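Local structure of glycosyl hydrolase family 62 protein (Coprinopsis cinerea, 5B6T) at residues S4-S10 against G307-N313; G11-P16 against W304-L308; D28-V32 against A83-F87; G219-F223 against R261-G266; H265-I269 against L284-Y288. The protein probably releases arabinose side groups from arabinoxylan as an alpha-L-arabinofuranosidase of glycoside hydrolase family 62. All blocks are in the same frame, centred on the assembly; numbering follows the deposited sequence.

Contact 1: S4-S10 against G307-N313; sequences SFRWSSS and GLLTQTN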
# COMPACT_ATOMS: atom_id res chain seq x y z
N SER A 4 8.89 -2.76 18.97
CA SER A 4 9.94 -2.04 18.26
C SER A 4 10.39 -2.94 17.12
O SER A 4 10.14 -4.15 17.13
CB SER A 4 11.14 -1.67 19.16
OG SER A 4 11.80 -2.83 19.60
N PHE A 5 11.01 -2.33 16.11
CA PHE A 5 11.40 -3.03 14.89
C PHE A 5 12.80 -2.70 14.44
O PHE A 5 13.28 -1.61 14.61
CB PHE A 5 10.40 -2.69 13.76
CG PHE A 5 9.02 -3.12 14.08
CD1 PHE A 5 8.61 -4.41 13.78
CD2 PHE A 5 8.18 -2.31 14.84
CE1 PHE A 5 7.35 -4.84 14.16
CE2 PHE A 5 6.94 -2.75 15.22
CZ PHE A 5 6.52 -4.01 14.86
N ARG A 6 13.45 -3.71 13.87
CA ARG A 6 14.70 -3.54 13.15
C ARG A 6 14.63 -4.31 11.86
O ARG A 6 14.05 -5.40 11.79
CB ARG A 6 15.90 -3.97 14.00
CG ARG A 6 16.16 -2.91 15.06
CD ARG A 6 17.52 -3.03 15.70
NE ARG A 6 18.58 -3.10 14.70
CZ ARG A 6 19.11 -2.10 14.00
NH1 ARG A 6 18.72 -0.84 14.15
NH2 ARG A 6 20.08 -2.38 13.14
N TRP A 7 15.26 -3.76 10.83
CA TRP A 7 15.17 -4.32 9.47
C TRP A 7 16.53 -4.35 8.80
O TRP A 7 17.43 -3.55 9.10
CB TRP A 7 14.27 -3.46 8.56
CG TRP A 7 12.94 -3.11 9.12
CD1 TRP A 7 12.64 -2.00 9.84
CD2 TRP A 7 11.73 -3.88 9.00
NE1 TRP A 7 11.31 -2.03 10.17
CE2 TRP A 7 10.73 -3.16 9.67
CE3 TRP A 7 11.40 -5.10 8.40
CZ2 TRP A 7 9.41 -3.62 9.77
CZ3 TRP A 7 10.10 -5.55 8.47
CH2 TRP A 7 9.11 -4.81 9.15
N SER A 8 16.62 -5.24 7.81
CA SER A 8 17.70 -5.25 6.83
C SER A 8 17.08 -5.07 5.44
O SER A 8 16.17 -5.82 5.06
CB SER A 8 18.47 -6.58 6.87
OG SER A 8 19.46 -6.59 5.84
N SER A 9 17.57 -4.07 4.71
CA SER A 9 17.06 -3.76 3.40
C SER A 9 17.92 -4.32 2.29
O SER A 9 19.16 -4.24 2.34
CB SER A 9 16.96 -2.26 3.18
OG SER A 9 16.38 -1.98 1.89
N SER A 10 17.25 -4.85 1.28
CA SER A 10 17.87 -5.10 -0.02
C SER A 10 18.29 -3.81 -0.68
O SER A 10 17.94 -2.72 -0.23
CB SER A 10 16.87 -5.79 -0.93
OG SER A 10 15.85 -4.88 -1.36
N GLY A 307 12.28 -1.80 -2.99
CA GLY A 307 13.15 -2.68 -2.23
C GLY A 307 12.39 -3.49 -1.20
O GLY A 307 11.16 -3.35 -1.05
N LEU A 308 13.12 -4.35 -0.49
CA LEU A 308 12.49 -5.26 0.45
C LEU A 308 13.21 -5.22 1.78
O LEU A 308 14.42 -5.44 1.81
CB LEU A 308 12.55 -6.68 -0.08
CG LEU A 308 11.77 -7.74 0.70
CD1 LEU A 308 10.28 -7.47 0.66
CD2 LEU A 308 12.05 -9.14 0.16
N LEU A 309 12.46 -4.91 2.83
CA LEU A 309 12.96 -4.97 4.20
C LEU A 309 12.67 -6.36 4.76
O LEU A 309 11.58 -6.83 4.62
CB LEU A 309 12.25 -3.95 5.08
CG LEU A 309 12.26 -2.49 4.70
CD1 LEU A 309 11.58 -1.66 5.76
CD2 LEU A 309 13.67 -1.98 4.48
N THR A 310 13.66 -6.95 5.42
CA THR A 310 13.50 -8.20 6.15
C THR A 310 13.74 -7.93 7.64
O THR A 310 14.73 -7.34 8.01
CB THR A 310 14.50 -9.24 5.63
OG1 THR A 310 14.24 -9.51 4.25
CG2 THR A 310 14.38 -10.52 6.39
N GLN A 311 12.78 -8.31 8.47
CA GLN A 311 12.90 -8.01 9.89
C GLN A 311 14.07 -8.79 10.51
O GLN A 311 14.21 -10.00 10.26
CB GLN A 311 11.61 -8.38 10.61
CG GLN A 311 11.61 -8.11 12.10
CD GLN A 311 10.33 -8.57 12.76
OE1 GLN A 311 9.64 -9.45 12.27
NE2 GLN A 311 10.04 -7.99 13.93
N THR A 312 14.89 -8.08 11.30
CA THR A 312 16.02 -8.69 11.99
C THR A 312 15.80 -8.88 13.49
O THR A 312 16.65 -9.51 14.14
CB THR A 312 17.31 -7.88 11.77
OG1 THR A 312 17.14 -6.56 12.29
CG2 THR A 312 17.63 -7.82 10.30
N ASN A 313 14.70 -8.36 14.05
CA ASN A 313 14.35 -8.65 15.44
C ASN A 313 13.09 -9.49 15.51
O ASN A 313 12.22 -9.27 16.37
CB ASN A 313 14.19 -7.37 16.27
CG ASN A 313 12.91 -6.61 15.95
OD1 ASN A 313 12.48 -6.52 14.78
ND2 ASN A 313 12.31 -6.03 16.99
O HOH W 1 18.82 -4.66 11.40

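Contact 2: G11-P16 against W304-L308; sequences GPLIGP and WKLGL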
# COMPACT_ATOMS: atom_id res chain seq x y z
N GLY A 11 19.01 -3.93 -1.78
CA GLY A 11 19.16 -2.83 -2.69
C GLY A 11 17.90 -2.60 -3.48
O GLY A 11 16.88 -3.26 -3.23
N PRO A 12 17.93 -1.65 -4.42
CA PRO A 12 16.74 -1.46 -5.25
C PRO A 12 16.54 -2.69 -6.11
O PRO A 12 17.49 -3.12 -6.82
CB PRO A 12 17.08 -0.24 -6.09
CG PRO A 12 18.58 -0.07 -5.99
CD PRO A 12 19.04 -0.74 -4.75
N LEU A 13 15.34 -3.27 -6.08
CA LEU A 13 15.07 -4.51 -6.78
C LEU A 13 14.33 -4.26 -8.09
O LEU A 13 14.59 -4.95 -9.09
CB LEU A 13 14.25 -5.47 -5.93
CG LEU A 13 14.91 -5.92 -4.61
CD1 LEU A 13 13.94 -6.77 -3.81
CD2 LEU A 13 16.24 -6.64 -4.81
N ILE A 14 13.38 -3.34 -8.07
CA ILE A 14 12.53 -3.08 -9.24
C ILE A 14 12.49 -1.58 -9.54
O ILE A 14 12.15 -0.77 -8.70
CB ILE A 14 11.09 -3.57 -9.05
CG1 ILE A 14 11.04 -5.09 -8.88
CG2 ILE A 14 10.21 -3.17 -10.24
CD1 ILE A 14 9.72 -5.60 -8.34
N GLY A 15 12.88 -1.22 -10.77
CA GLY A 15 12.70 0.12 -11.26
C GLY A 15 12.09 0.10 -12.66
O GLY A 15 11.75 -0.96 -13.19
N PRO A 16 11.93 1.29 -13.24
CA PRO A 16 11.28 1.43 -14.53
C PRO A 16 12.05 0.72 -15.64
O PRO A 16 13.26 0.61 -15.58
CB PRO A 16 11.31 2.93 -14.79
CG PRO A 16 11.46 3.57 -13.49
CD PRO A 16 12.25 2.60 -12.64
N TRP A 304 11.70 6.79 -7.83
CA TRP A 304 11.35 5.73 -6.86
C TRP A 304 11.63 4.35 -7.43
O TRP A 304 11.34 4.08 -8.59
CB TRP A 304 9.88 5.81 -6.44
CG TRP A 304 9.50 7.06 -5.75
CD1 TRP A 304 8.93 8.15 -6.31
CD2 TRP A 304 9.64 7.36 -4.35
NE1 TRP A 304 8.69 9.11 -5.37
CE2 TRP A 304 9.13 8.65 -4.15
CE3 TRP A 304 10.17 6.67 -3.27
CZ2 TRP A 304 9.15 9.28 -2.90
CZ3 TRP A 304 10.15 7.28 -2.01
CH2 TRP A 304 9.66 8.57 -1.83
N LYS A 305 12.15 3.47 -6.57
CA LYS A 305 12.39 2.05 -6.89
C LYS A 305 11.91 1.24 -5.70
O LYS A 305 11.82 1.75 -4.59
CB LYS A 305 13.88 1.81 -7.18
CG LYS A 305 14.40 2.71 -8.31
CD LYS A 305 15.87 2.55 -8.58
CE LYS A 305 16.41 3.74 -9.33
NZ LYS A 305 15.75 4.02 -10.65
N LEU A 306 11.60 -0.02 -5.95
CA LEU A 306 11.11 -0.92 -4.90
C LEU A 306 12.27 -1.71 -4.31
O LEU A 306 13.09 -2.26 -5.05
CB LEU A 306 10.06 -1.89 -5.47
CG LEU A 306 8.90 -1.26 -6.26
CD1 LEU A 306 7.87 -2.31 -6.62
CD2 LEU A 306 8.26 -0.10 -5.51
N GLY A 307 12.28 -1.80 -2.99
CA GLY A 307 13.15 -2.68 -2.23
C GLY A 307 12.39 -3.49 -1.20
O GLY A 307 11.16 -3.35 -1.05
N LEU A 308 13.12 -4.35 -0.49
CA LEU A 308 12.49 -5.26 0.45
C LEU A 308 13.21 -5.22 1.78
O LEU A 308 14.42 -5.44 1.81
CB LEU A 308 12.55 -6.68 -0.08
CG LEU A 308 11.77 -7.74 0.70
CD1 LEU A 308 10.28 -7.47 0.66
CD2 LEU A 308 12.05 -9.14 0.16

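Contact 3: D28-V32 against A83-F87; sequences DPSVV and APQVF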
# COMPACT_ATOMS: atom_id res chain seq x y z
N ASP A 28 4.33 2.48 -4.82
CA ASP A 28 3.10 2.11 -4.15
C ASP A 28 2.73 0.62 -4.31
O ASP A 28 1.58 0.30 -4.64
CB ASP A 28 1.93 2.96 -4.69
CG ASP A 28 2.26 4.43 -4.85
OD1 ASP A 28 2.96 4.97 -3.99
OD2 ASP A 28 1.76 5.02 -5.86
N PRO A 29 3.67 -0.31 -4.05
CA PRO A 29 3.43 -1.69 -4.43
C PRO A 29 2.40 -2.42 -3.59
O PRO A 29 2.31 -2.20 -2.38
CB PRO A 29 4.81 -2.36 -4.22
CG PRO A 29 5.47 -1.50 -3.18
CD PRO A 29 5.03 -0.12 -3.50
N SER A 30 1.68 -3.33 -4.24
CA SER A 30 0.88 -4.34 -3.59
C SER A 30 1.42 -5.72 -3.99
O SER A 30 1.84 -5.91 -5.12
CB SER A 30 -0.58 -4.21 -4.02
OG SER A 30 -1.41 -5.03 -3.21
N VAL A 31 1.38 -6.67 -3.07
CA VAL A 31 2.04 -7.95 -3.31
C VAL A 31 1.37 -9.14 -2.67
O VAL A 31 1.00 -9.13 -1.50
CB VAL A 31 3.52 -7.89 -2.90
CG1 VAL A 31 3.70 -7.46 -1.44
CG2 VAL A 31 4.24 -9.19 -3.20
N VAL A 32 1.25 -10.20 -3.48
CA VAL A 32 0.84 -11.52 -3.01
C VAL A 32 1.69 -12.60 -3.65
O VAL A 32 2.18 -12.45 -4.78
CB VAL A 32 -0.65 -11.83 -3.29
CG1 VAL A 32 -1.55 -10.91 -2.48
CG2 VAL A 32 -1.02 -11.76 -4.76
N ALA A 83 -1.80 3.59 -7.08
CA ALA A 83 -1.74 3.03 -5.72
C ALA A 83 -2.66 1.83 -5.53
O ALA A 83 -3.72 1.90 -4.89
CB ALA A 83 -1.94 4.11 -4.65
N PRO A 84 -2.25 0.69 -6.07
CA PRO A 84 -3.11 -0.47 -6.09
C PRO A 84 -3.06 -1.31 -4.79
O PRO A 84 -2.08 -1.28 -4.04
CB PRO A 84 -2.54 -1.28 -7.25
CG PRO A 84 -1.07 -0.98 -7.22
CD PRO A 84 -0.97 0.44 -6.78
N GLN A 85 -4.12 -2.11 -4.59
CA GLN A 85 -4.18 -3.12 -3.54
C GLN A 85 -4.86 -4.33 -4.14
O GLN A 85 -6.00 -4.23 -4.56
CB GLN A 85 -4.99 -2.66 -2.33
CG GLN A 85 -5.01 -3.72 -1.22
CD GLN A 85 -6.18 -3.56 -0.28
OE1 GLN A 85 -7.20 -2.99 -0.60
NE2 GLN A 85 -6.02 -4.15 0.90
N VAL A 86 -4.18 -5.47 -4.18
CA VAL A 86 -4.76 -6.71 -4.69
C VAL A 86 -5.13 -7.67 -3.57
O VAL A 86 -4.38 -7.83 -2.61
CB VAL A 86 -3.81 -7.42 -5.71
CG1 VAL A 86 -2.52 -7.93 -5.06
CG2 VAL A 86 -4.54 -8.57 -6.41
N PHE A 87 -6.25 -8.36 -3.72
CA PHE A 87 -6.65 -9.41 -2.76
C PHE A 87 -7.72 -10.27 -3.40
O PHE A 87 -8.37 -9.85 -4.37
CB PHE A 87 -7.18 -8.85 -1.41
CG PHE A 87 -8.34 -7.91 -1.54
CD1 PHE A 87 -9.65 -8.38 -1.49
CD2 PHE A 87 -8.14 -6.54 -1.67
CE1 PHE A 87 -10.72 -7.52 -1.63
CE2 PHE A 87 -9.23 -5.68 -1.83
CZ PHE A 87 -10.51 -6.17 -1.76
O HOH W 2 -0.64 0.73 -3.20

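Contact 4: G219-F223 against R261-G266; sequences GRRWF and RDISHG. With CA (calcium ion), chain D.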
# COMPACT_ATOMS: atom_id res chain seq x y z
N GLY A 219 12.39 15.78 6.91
CA GLY A 219 11.80 15.76 5.58
C GLY A 219 11.69 14.39 4.91
O GLY A 219 11.22 14.30 3.77
N ARG A 220 12.10 13.33 5.60
CA ARG A 220 12.14 12.00 4.98
C ARG A 220 10.91 11.16 5.34
O ARG A 220 10.34 11.27 6.42
CB ARG A 220 13.41 11.27 5.41
CG ARG A 220 14.72 11.95 5.00
CD ARG A 220 14.90 11.90 3.51
NE ARG A 220 16.10 12.61 3.06
CZ ARG A 220 16.43 12.78 1.79
NH1 ARG A 220 15.69 12.26 0.81
NH2 ARG A 220 17.53 13.45 1.49
N ARG A 221 10.53 10.30 4.41
CA ARG A 221 9.38 9.43 4.61
C ARG A 221 9.73 8.32 5.60
O ARG A 221 10.85 7.79 5.65
CB ARG A 221 8.91 8.81 3.29
CG ARG A 221 8.59 9.82 2.20
CD ARG A 221 7.66 10.90 2.71
NE ARG A 221 7.19 11.81 1.67
CZ ARG A 221 6.03 11.74 1.04
NH1 ARG A 221 5.16 10.74 1.26
NH2 ARG A 221 5.72 12.69 0.14
N TRP A 222 8.71 7.96 6.38
CA TRP A 222 8.81 6.89 7.35
C TRP A 222 7.43 6.37 7.71
O TRP A 222 6.44 6.98 7.33
CB TRP A 222 9.56 7.35 8.61
CG TRP A 222 8.87 8.42 9.45
CD1 TRP A 222 8.58 9.70 9.08
CD2 TRP A 222 8.42 8.27 10.80
NE1 TRP A 222 7.99 10.36 10.14
CE2 TRP A 222 7.85 9.51 11.19
CE3 TRP A 222 8.44 7.22 11.73
CZ2 TRP A 222 7.32 9.71 12.46
CZ3 TRP A 222 7.91 7.41 12.97
CH2 TRP A 222 7.36 8.66 13.34
N PHE A 223 7.39 5.26 8.44
CA PHE A 223 6.14 4.64 8.88
C PHE A 223 5.95 4.59 10.37
O PHE A 223 6.87 4.25 11.11
CB PHE A 223 5.99 3.19 8.32
CG PHE A 223 5.58 3.20 6.89
CD1 PHE A 223 6.56 3.29 5.88
CD2 PHE A 223 4.26 3.25 6.55
CE1 PHE A 223 6.18 3.35 4.56
CE2 PHE A 223 3.88 3.34 5.22
CZ PHE A 223 4.84 3.42 4.24
N ARG A 261 17.22 7.16 2.06
CA ARG A 261 16.91 7.66 3.40
C ARG A 261 15.41 7.73 3.68
O ARG A 261 15.01 8.09 4.78
CB ARG A 261 17.50 9.07 3.59
CG ARG A 261 19.02 9.10 3.57
CD ARG A 261 19.52 10.49 3.95
NE ARG A 261 20.80 10.75 3.30
CZ ARG A 261 21.26 11.96 2.96
NH1 ARG A 261 20.57 13.07 3.22
NH2 ARG A 261 22.44 12.05 2.35
N ASP A 262 14.61 7.42 2.65
CA ASP A 262 13.16 7.43 2.71
C ASP A 262 12.66 6.01 2.70
O ASP A 262 13.10 5.20 1.86
CB ASP A 262 12.59 8.16 1.50
CG ASP A 262 12.90 9.63 1.50
OD1 ASP A 262 12.10 10.40 2.08
OD2 ASP A 262 13.94 10.04 0.89
N ILE A 263 11.73 5.72 3.63
CA ILE A 263 11.01 4.45 3.64
C ILE A 263 9.56 4.83 3.40
O ILE A 263 8.91 5.41 4.28
CB ILE A 263 11.16 3.65 4.96
CG1 ILE A 263 12.61 3.52 5.37
CG2 ILE A 263 10.49 2.30 4.80
CD1 ILE A 263 13.53 2.78 4.40
N SER A 264 9.09 4.57 2.19
CA SER A 264 7.82 5.10 1.73
C SER A 264 6.89 3.99 1.17
O SER A 264 7.32 2.84 0.99
CB SER A 264 8.12 6.26 0.76
OG SER A 264 6.99 6.88 0.19
N HIS A 265 5.63 4.39 0.92
CA HIS A 265 4.50 3.58 0.47
C HIS A 265 4.80 2.15 0.11
O HIS A 265 5.36 1.89 -0.94
CB HIS A 265 3.81 4.27 -0.70
CG HIS A 265 2.43 3.76 -0.95
ND1 HIS A 265 1.37 4.57 -1.29
CD2 HIS A 265 1.93 2.51 -0.83
CE1 HIS A 265 0.28 3.83 -1.40
NE2 HIS A 265 0.60 2.57 -1.14
N GLY A 266 4.46 1.24 1.02
CA GLY A 266 4.75 -0.16 0.85
C GLY A 266 3.64 -1.10 1.29
O GLY A 266 2.47 -0.70 1.48
CA CA D . -0.68 0.85 -1.04
O HOH W 3 12.07 12.83 0.82
O HOH W 4 18.13 13.42 4.98
O HOH W 5 13.36 7.64 6.87
O HOH W 6 -0.54 0.98 1.10
O HOH W 7 -2.40 1.98 -1.02
O HOH W 8 -1.84 -0.88 -1.09
O HOH W 9 1.03 -0.35 -0.88
O HOH W 2 -0.64 0.73 -3.20

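Contact 5: H265-I269 against L284-Y288; sequences HGELI and LRYLY. With CA (calcium ion), chain D.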
# COMPACT_ATOMS: atom_id res chain seq x y z
N HIS A 265 5.63 4.39 0.92
CA HIS A 265 4.50 3.58 0.47
C HIS A 265 4.80 2.15 0.11
O HIS A 265 5.36 1.89 -0.94
CB HIS A 265 3.81 4.27 -0.70
CG HIS A 265 2.43 3.76 -0.95
ND1 HIS A 265 1.37 4.57 -1.29
CD2 HIS A 265 1.93 2.51 -0.83
CE1 HIS A 265 0.28 3.83 -1.40
NE2 HIS A 265 0.60 2.57 -1.14
N GLY A 266 4.46 1.24 1.02
CA GLY A 266 4.75 -0.16 0.85
C GLY A 266 3.64 -1.10 1.29
O GLY A 266 2.47 -0.70 1.48
N GLU A 267 4.00 -2.38 1.43
CA GLU A 267 3.08 -3.44 1.88
C GLU A 267 3.88 -4.54 2.53
O GLU A 267 5.00 -4.86 2.06
CB GLU A 267 2.26 -4.05 0.73
CG GLU A 267 0.80 -3.54 0.67
CD GLU A 267 -0.07 -4.26 -0.32
OE1 GLU A 267 0.12 -5.48 -0.49
OE2 GLU A 267 -0.93 -3.59 -0.96
N LEU A 268 3.29 -5.15 3.56
CA LEU A 268 3.88 -6.32 4.20
C LEU A 268 3.58 -7.58 3.39
O LEU A 268 2.51 -7.71 2.76
CB LEU A 268 3.36 -6.54 5.63
CG LEU A 268 3.90 -5.63 6.75
CD1 LEU A 268 3.09 -5.86 8.03
CD2 LEU A 268 5.37 -5.92 7.04
N ILE A 269 4.51 -8.51 3.40
CA ILE A 269 4.21 -9.84 2.87
C ILE A 269 3.18 -10.51 3.78
O ILE A 269 3.34 -10.55 5.02
CB ILE A 269 5.49 -10.70 2.74
CG1 ILE A 269 6.53 -10.11 1.77
CG2 ILE A 269 5.14 -12.11 2.35
CD1 ILE A 269 6.03 -9.46 0.52
N LEU A 284 8.65 -10.53 9.61
CA LEU A 284 7.99 -9.52 8.77
C LEU A 284 8.91 -9.13 7.61
O LEU A 284 10.12 -9.07 7.75
CB LEU A 284 7.60 -8.26 9.58
CG LEU A 284 6.26 -8.33 10.33
CD1 LEU A 284 6.25 -9.37 11.43
CD2 LEU A 284 5.90 -6.96 10.90
N ARG A 285 8.29 -8.88 6.45
CA ARG A 285 8.99 -8.40 5.27
C ARG A 285 8.13 -7.29 4.67
O ARG A 285 6.92 -7.47 4.52
CB ARG A 285 9.16 -9.52 4.24
CG ARG A 285 10.08 -10.66 4.69
CD ARG A 285 10.11 -11.76 3.63
NE ARG A 285 9.02 -12.70 3.79
CZ ARG A 285 8.66 -13.64 2.89
NH1 ARG A 285 9.28 -13.74 1.70
NH2 ARG A 285 7.65 -14.45 3.19
N TYR A 286 8.76 -6.17 4.35
CA TYR A 286 8.04 -4.99 3.86
C TYR A 286 8.59 -4.62 2.52
O TYR A 286 9.75 -4.24 2.38
CB TYR A 286 8.13 -3.79 4.84
CG TYR A 286 7.07 -2.73 4.64
CD1 TYR A 286 5.73 -3.01 4.86
CD2 TYR A 286 7.40 -1.43 4.25
CE1 TYR A 286 4.76 -2.03 4.68
CE2 TYR A 286 6.44 -0.43 4.12
CZ TYR A 286 5.12 -0.76 4.29
OH TYR A 286 4.15 0.19 4.11
N LEU A 287 7.73 -4.70 1.50
CA LEU A 287 8.07 -4.28 0.14
C LEU A 287 7.73 -2.80 0.07
O LEU A 287 6.59 -2.43 0.33
CB LEU A 287 7.25 -5.10 -0.87
CG LEU A 287 7.54 -4.80 -2.35
CD1 LEU A 287 8.94 -5.13 -2.82
CD2 LEU A 287 6.51 -5.56 -3.18
N TYR A 288 8.71 -1.95 -0.24
CA TYR A 288 8.53 -0.51 -0.08
C TYR A 288 9.15 0.22 -1.26
O TYR A 288 9.86 -0.38 -2.08
CB TYR A 288 9.15 -0.08 1.24
CG TYR A 288 10.66 -0.02 1.22
CD1 TYR A 288 11.45 -1.18 1.35
CD2 TYR A 288 11.32 1.19 1.11
CE1 TYR A 288 12.83 -1.12 1.33
CE2 TYR A 288 12.70 1.25 1.09
CZ TYR A 288 13.46 0.10 1.19
OH TYR A 288 14.84 0.17 1.22
CA CA D . -0.68 0.85 -1.04
O HOH W 6 -0.54 0.98 1.10
O HOH W 8 -1.84 -0.88 -1.09
O HOH W 10 5.47 -9.89 6.52
O HOH W 7 -2.40 1.98 -1.02
O HOH W 9 1.03 -0.35 -0.88
O HOH W 2 -0.64 0.73 -3.20

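Contact 1: S4-S10 against G307-N313
Trp7 and Leu309 pack together on one face of an antiparallel strand pair, with Ser9 and Gln311 on the same face. Strand 7-9 runs against 307-311 at 150°. Ser8 and Thr310 form the hydrogen-bonded pair, with one bond each way. Trp7 with Gln311 and Ser9 with Leu309 are non-hydrogen-bonded pairs.

The indole of Trp7 can be followed outward. Trp7 CB lies 3.9 Å from Thr310 O. CG and CD2 sit under the CD1 methyl of Leu309. Leu309 CD1 makes a CH-pi contact, 4.0 Å from the centroid of the Trp7 five-membered ring. The six-membered ring slides past Gln311, with Trp7 CE3 3.5 Å from Gln311 N. CZ3 goes on to meet Gln311 CB. The ring nitrogen, NE1, is bonded to Phe246 O.

Past the strand, the amide of Asn313 holds residues 4-6. Asn313 ND2 gives a hydrogen bond of 2.9 Å to Ser4 O. Asn313 OD1 is gripped from opposite faces, by Arg6 N at 3.1 Å and by Gln311 NE2 at 3.0 Å. Asn313 CG stands between the backbone N and the carbonyl carbon (chi1 74°), which turns the amide back over residues 4-6. Three hydrogen bonds probably fix the rotation of this amide. At the other end, Ser10 OG accepts from Leu308 N at 2.9 Å.

Strand 7-9 lies between 252-254 and 305-311. One blade of the five-bladed propeller thus joins N-terminal and C-terminal strands, the closure known as molecular velcro.

Contact 2: G11-P16 against W304-L308
Leu306 O is gripped by two successive backbone amides, those of Leu13 and Ile14. This is a classic beta bulge: Leu13 and Ile14 both face Leu306. Leu13 N reaches Leu306 O at 2.7 Å, nearly in line with the C=O bond. Ile14 N is farther from Leu306 O, at 3.2 Å, and lies in the carbonyl plane on a lone pair. The backbone at Leu13 (phi -101°, psi -40°) lets both N-H groups turn to the same oxygen. Beyond the bulge, Leu306 N returns a bond of 2.9 Å to Ile14 O. Ile14 and Leu306 therefore make a single antiparallel hydrogen-bonded bridge.

Side chains pack beside these bonds. Ile14 CB meets Leu306 CB, the two side chains crossing at a slant, and Ile14 CD1 also meets Leu306 CD1, at 4.1 Å. CG1 of Ile14 stands anti to the carbonyl carbon (chi1 -64°), and from there CD1 reaches the Leu306 methyl. Leu13 goes the other way along the strand. Its CD1 meets CB of Leu308.

Residues 11-16 carry the chain away from strand 7-9 toward strand 25-34, the inner strand of the first propeller blade. The bulge holds this link against the last blade. Leu306 also touches Ile26 and Pro29 of strand 25-34, so it packs between the two blades. Pro12 is nearer the surface and leans on Trp259. On that side the aliphatic part of Lys305 lies along the proline ring, with Lys305 CD 3.9 Å from Pro12 CB.

Contact 3: D28-V32 against A83-F87
This is a buried contact between the inner strands of two adjacent blades, with Asp28, Ser30 and Val32 turned to residues 83-86. Strands 29-32 and 83-87 run nearly parallel, 13° apart. Their axes come no closer than 5.9 Å, and no backbone hydrogen bond joins them directly. Side chains and a water do so instead.

Ser30 OG accepts a nearly straight bond from Val86 N at 3.0 Å. The hydroxyl stands anti to its own backbone N (chi1 -170°), reaching across to the other strand. It is also hydrogen-bonded to Glu267 OE2. An alanine here would probably leave Val86 N without this acceptor and Glu267 without one of its partners. Next along, Val32 CG1 meets Val86 CG1 at 4.1 Å. At the other end, CB of Asp28 packs on CA of Ala83. A water bridges the strands there, donating to Asp28 O at 2.7 Å and to Pro84 O at 2.6 Å. The same water is a ligand of the calcium ion.

Asp28 OD2 is held by Ser43 and bonds a glycerol, probably from the crystallisation liquor, which may mark a pocket. Inner strands gathered side by side round a central axis, here with a metal, are typical of the five-bladed beta-propeller of this family.

Contact 4: G219-F223 against R261-G266
The carboxylate of Asp262 gives one oxygen to the guanidinium of Arg220 and the other to the backbone N of Arg221. Arg220 buries the most surface here. Its chain bends at chi2 (-68°), which folds the guanidinium back over the loop. Arg220 NH1 then makes a salt bridge of 2.8 Å to the syn lone pair of Asp262 OD2. Asp262 OD1 accepts from Arg221 N, also at 2.8 Å, on its anti side. CB of Arg261 covers one face of the Arg220 guanidinium. The two arginine ends come near each other, with a water accepting from both, and Pro293 O takes a further bond from Arg220 NH2.

Arg221 CB touches Ser264 CB at 3.7 Å. The guanidinium of Arg221 leads off to salt bridges with Glu213 and Glu195. Arg221 O takes a bond of 3.0 Å from Ile263 N.

Phe223 points the edge of its ring at the loop backbone, with Phe223 CZ 3.5 Å from His265 N. CD1 meets Ile263 CG2. His265 NE2 binds the calcium ion at 2.1 Å, and five waters complete the shell.

The contact ties the fourth blade to the loop that enters the last one. Charge dominates near the surface, where Asp262 probably offsets the crowded arginines; an aromatic edge takes over toward the metal.

Contact 5: H265-I269 against L284-Y288
Strands 266-268 and 285-288 run antiparallel at 160°, with Glu267 and Leu287 as a hydrogen-bonded pair and Leu268 and Tyr286 as a non-hydrogen-bonded pair. Glu267 and Leu287 exchange two backbone bonds, and Ile269 N adds one to Arg285 O.

Tyr286 lies across the opposite strand. CG is anti to its backbone N (chi1 -161°), and the ring passes over the peptide between Gly266 and Glu267. Glu267 N sits over one ring face, 3.4 Å from Tyr286 CE1. Gly266 has no side chain, and Tyr286 CE2 comes to 3.7 Å from Gly266 CA. Tyr286 OH takes a weak bond from Gly266 N at 3.3 Å and is also bonded to Asn198 OD1. An alanine in its place would probably uncover this peptide and leave Asn198 without that partner. Leu268 comes at the ring from the other end, with Leu268 CD2 3.7 Å from Tyr286 CD1. Leu268 CD2 also meets Leu284 CD2 at 4.0 Å.

Glu267 lies on the other face. A calcium-bound water lies 2.9 Å from Glu267 OE2 and may donate to it, while OE1 pairs with Arg270.

Strand 266-268 is the inner edge of the last blade, flanked by strands 25-34 and 195-202 of its neighbours, and 285-290 joins it to 305-311.

Contacts 1, 2 and 5 all build on the last propeller blade. Contacts 1 and 2 share strand 305-311, and contact 5 adds the next two strands inward. Contact 3 joins the first two blades, and contact 4 the fourth to the last. Contacts 3, 4 and 5 are mostly buried; contacts 1 and 2 are only partly so. Backbone pairing carries contacts 1, 2 and 5. Contact 3 relies on a hydroxyl and a water, contact 4 on a carboxylate between two arginines, with one backbone bond. Glu267 of contact 5 reaches Ser30 of contact 3, and Ser9 of contact 1 probably bonds Tyr288 of contact 5. Contacts 3, 4 and 5 converge on the calcium ion.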